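Local coordinates for phosphotriesterase homology protein (Escherichia coli, PDB 1BF6) that hydrolyses phosphorylated glyceryl acetates and aromatic acetates and propionates, using two bound zinc ions, at residues His13-Leu18 against Met58-Phe64. Numbering follows the deposited sequence.
With ZN (zinc ion), chain C.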
loop_
_atom_site.group_PDB
_atom_site.type_symbol
_atom_site.label_atom_id
_atom_site.label_comp_id
_atom_site.label_asym_id
_atom_site.label_seq_id
_atom_site.Cartn_x
_atom_site.Cartn_y
_atom_site.Cartn_z
ATOM N N HIS A 13 -7.000 -0.123 -2.424
ATOM C CA HIS A 13 -8.056 0.699 -1.874
ATOM C C HIS A 13 -9.346 -0.014 -2.192
ATOM O O HIS A 13 -9.545 -0.420 -3.335
ATOM C CB HIS A 13 -8.079 2.081 -2.520
ATOM C CG HIS A 13 -6.864 2.887 -2.225
ATOM N ND1 HIS A 13 -6.671 3.578 -1.048
ATOM C CD2 HIS A 13 -5.719 3.029 -2.932
ATOM C CE1 HIS A 13 -5.445 4.092 -1.072
ATOM N NE2 HIS A 13 -4.836 3.783 -2.195
ATOM N N LEU A 14 -10.163 -0.257 -1.170
ATOM C CA LEU A 14 -11.470 -0.891 -1.339
ATOM C C LEU A 14 -12.540 0.194 -1.241
ATOM O O LEU A 14 -13.598 0.107 -1.872
ATOM C CB LEU A 14 -11.693 -1.965 -0.280
ATOM C CG LEU A 14 -10.663 -3.093 -0.375
ATOM C CD1 LEU A 14 -11.030 -4.182 0.611
ATOM C CD2 LEU A 14 -10.633 -3.640 -1.794
ATOM N N HIS A 15 -12.276 1.189 -0.395
ATOM C CA HIS A 15 -13.178 2.308 -0.246
ATOM C C HIS A 15 -12.357 3.559 -0.009
ATOM O O HIS A 15 -11.793 3.763 1.069
ATOM C CB HIS A 15 -14.188 2.118 0.883
ATOM C CG HIS A 15 -15.149 3.261 1.008
ATOM N ND1 HIS A 15 -14.746 4.534 1.348
ATOM C CD2 HIS A 15 -16.486 3.332 0.804
ATOM C CE1 HIS A 15 -15.794 5.342 1.348
ATOM N NE2 HIS A 15 -16.862 4.636 1.022
ATOM N N ILE A 16 -12.262 4.364 -1.057
ATOM C CA ILE A 16 -11.524 5.610 -1.012
ATOM C C ILE A 16 -12.378 6.657 -1.699
ATOM O O ILE A 16 -13.138 6.341 -2.621
ATOM C CB ILE A 16 -10.139 5.491 -1.706
ATOM C CG1 ILE A 16 -9.401 6.827 -1.640
ATOM C CG2 ILE A 16 -10.286 5.006 -3.154
ATOM C CD1 ILE A 16 -7.969 6.771 -2.114
ATOM N N ASP A 17 -12.303 7.887 -1.202
ATOM C CA ASP A 17 -13.069 8.983 -1.775
ATOM C C ASP A 17 -12.262 10.272 -1.816
ATOM O O ASP A 17 -12.210 11.011 -0.830
ATOM C CB ASP A 17 -14.376 9.201 -0.994
ATOM C CG ASP A 17 -15.327 10.194 -1.682
ATOM O OD1 ASP A 17 -14.966 10.763 -2.732
ATOM O OD2 ASP A 17 -16.449 10.399 -1.173
ATOM N N LEU A 18 -11.617 10.515 -2.955
ATOM C CA LEU A 18 -10.841 11.729 -3.182
ATOM C C LEU A 18 -11.601 12.586 -4.206
ATOM O O LEU A 18 -11.018 13.468 -4.851
ATOM C CB LEU A 18 -9.450 11.400 -3.731
ATOM C CG LEU A 18 -8.503 10.572 -2.860
ATOM C CD1 LEU A 18 -7.114 10.613 -3.468
ATOM C CD2 LEU A 18 -8.479 11.119 -1.439
ATOM N N MET A 58 -8.759 10.331 3.562
ATOM C CA MET A 58 -8.673 9.921 2.171
ATOM C C MET A 58 -10.048 9.328 1.849
ATOM O O MET A 58 -10.318 8.923 0.715
ATOM C CB MET A 58 -7.586 8.857 1.971
ATOM C CG MET A 58 -6.168 9.404 1.886
ATOM S SD MET A 58 -4.918 8.100 1.976
ATOM C CE MET A 58 -4.912 7.512 0.242
ATOM N N GLY A 59 -10.921 9.285 2.849
ATOM C CA GLY A 59 -12.256 8.751 2.643
ATOM C C GLY A 59 -12.443 7.313 3.086
ATOM O O GLY A 59 -13.271 6.589 2.518
ATOM N N ARG A 60 -11.687 6.899 4.108
ATOM C CA ARG A 60 -11.788 5.542 4.638
ATOM C C ARG A 60 -13.199 5.268 5.158
ATOM O O ARG A 60 -13.899 6.177 5.611
ATOM C CB ARG A 60 -10.765 5.340 5.772
ATOM C CG ARG A 60 -10.680 3.905 6.346
ATOM C CD ARG A 60 -9.734 3.844 7.563
ATOM N NE ARG A 60 -10.290 4.591 8.692
ATOM C CZ ARG A 60 -9.570 5.234 9.611
ATOM N NH1 ARG A 60 -8.245 5.223 9.568
ATOM N NH2 ARG A 60 -10.190 5.951 10.537
ATOM N N ASN A 61 -13.605 4.005 5.099
ATOM C CA ASN A 61 -14.910 3.581 5.571
ATOM C C ASN A 61 -14.755 2.196 6.174
ATOM O O ASN A 61 -14.867 1.184 5.470
ATOM C CB ASN A 61 -15.904 3.535 4.410
ATOM C CG ASN A 61 -17.338 3.430 4.868
ATOM O OD1 ASN A 61 -18.210 4.082 4.300
ATOM N ND2 ASN A 61 -17.606 2.597 5.871
ATOM N N ALA A 62 -14.517 2.156 7.484
ATOM C CA ALA A 62 -14.331 0.904 8.205
ATOM C C ALA A 62 -15.507 -0.063 8.063
ATOM O O ALA A 62 -15.301 -1.258 7.868
ATOM C CB ALA A 62 -14.050 1.186 9.695
ATOM N N GLN A 63 -16.732 0.450 8.125
ATOM C CA GLN A 63 -17.905 -0.408 8.020
ATOM C C GLN A 63 -17.964 -1.121 6.668
ATOM O O GLN A 63 -18.247 -2.319 6.598
ATOM C CB GLN A 63 -19.187 0.383 8.261
ATOM C CG GLN A 63 -20.382 -0.502 8.480
ATOM C CD GLN A 63 -20.187 -1.452 9.643
ATOM O OE1 GLN A 63 -19.989 -1.021 10.780
ATOM N NE2 GLN A 63 -20.220 -2.749 9.367
ATOM N N PHE A 64 -17.638 -0.379 5.615
ATOM C CA PHE A 64 -17.623 -0.892 4.247
ATOM C C PHE A 64 -16.644 -2.052 4.155
ATOM O O PHE A 64 -16.927 -3.065 3.509
ATOM C CB PHE A 64 -17.178 0.229 3.310
ATOM C CG PHE A 64 -17.271 -0.110 1.848
ATOM C CD1 PHE A 64 -16.264 -0.835 1.216
ATOM C CD2 PHE A 64 -18.337 0.365 1.085
ATOM C CE1 PHE A 64 -16.316 -1.077 -0.156
ATOM C CE2 PHE A 64 -18.398 0.130 -0.284
ATOM C CZ PHE A 64 -17.391 -0.587 -0.902
HETATM ZN ZN ZN C . -2.787 4.037 -2.843
HETATM O O HOH W 1 -11.775 2.314 3.376
#
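Asp17 N donates to Met58 O (2.9 Å), the bond lying in the carbonyl plane and nearly straight at 160°. The next carbonyl along, Gly59 O, takes His15 ND1 at 2.8 Å, but the bend at the hydrogen makes this a weak bond. A water completes the bridging: it donates to His15 O and accepts from Asn61 N. Gly59 has a positive phi, and a CB on it would run into Asp17 N; without one, the backbone can come close to strand 16-17.

Packing centres on the His15 imidazole, swung out with CG anti to the backbone N (chi1 -178°). Asn61 CB sits over the middle of one ring face, 3.4 Å from the centroid. Gly59 O lies at the ND1 edge, while the CD2 edge points at the face of Phe64 in a T-shaped pair, planes at 65°, with His15 CB also over the phenyl face. An alanine in place of His15 would probably leave Gly59 O without this donor and open a gap between Asn61 CB and the phenyl ring. On the inner side, Met58, bent at chi3, brings CE to 3.7 Å from His13 CE1 and 3.9 Å from Ile16 CD1.

His13 NE2 binds zinc at 2.2 Å, with His11, Glu124 and Asp242 completing the site, while its ND1 is hydrogen-bonded to Thr54 OG1. The contact thus packs the loop after strand 7-12, and short strand 16-17 paired with 28-29, against the loop leading from strand 47-52 into helix 62-72, beside the zinc site of this TIM-barrel hydrolase; helix 32-44 meets Leu14 and Phe64.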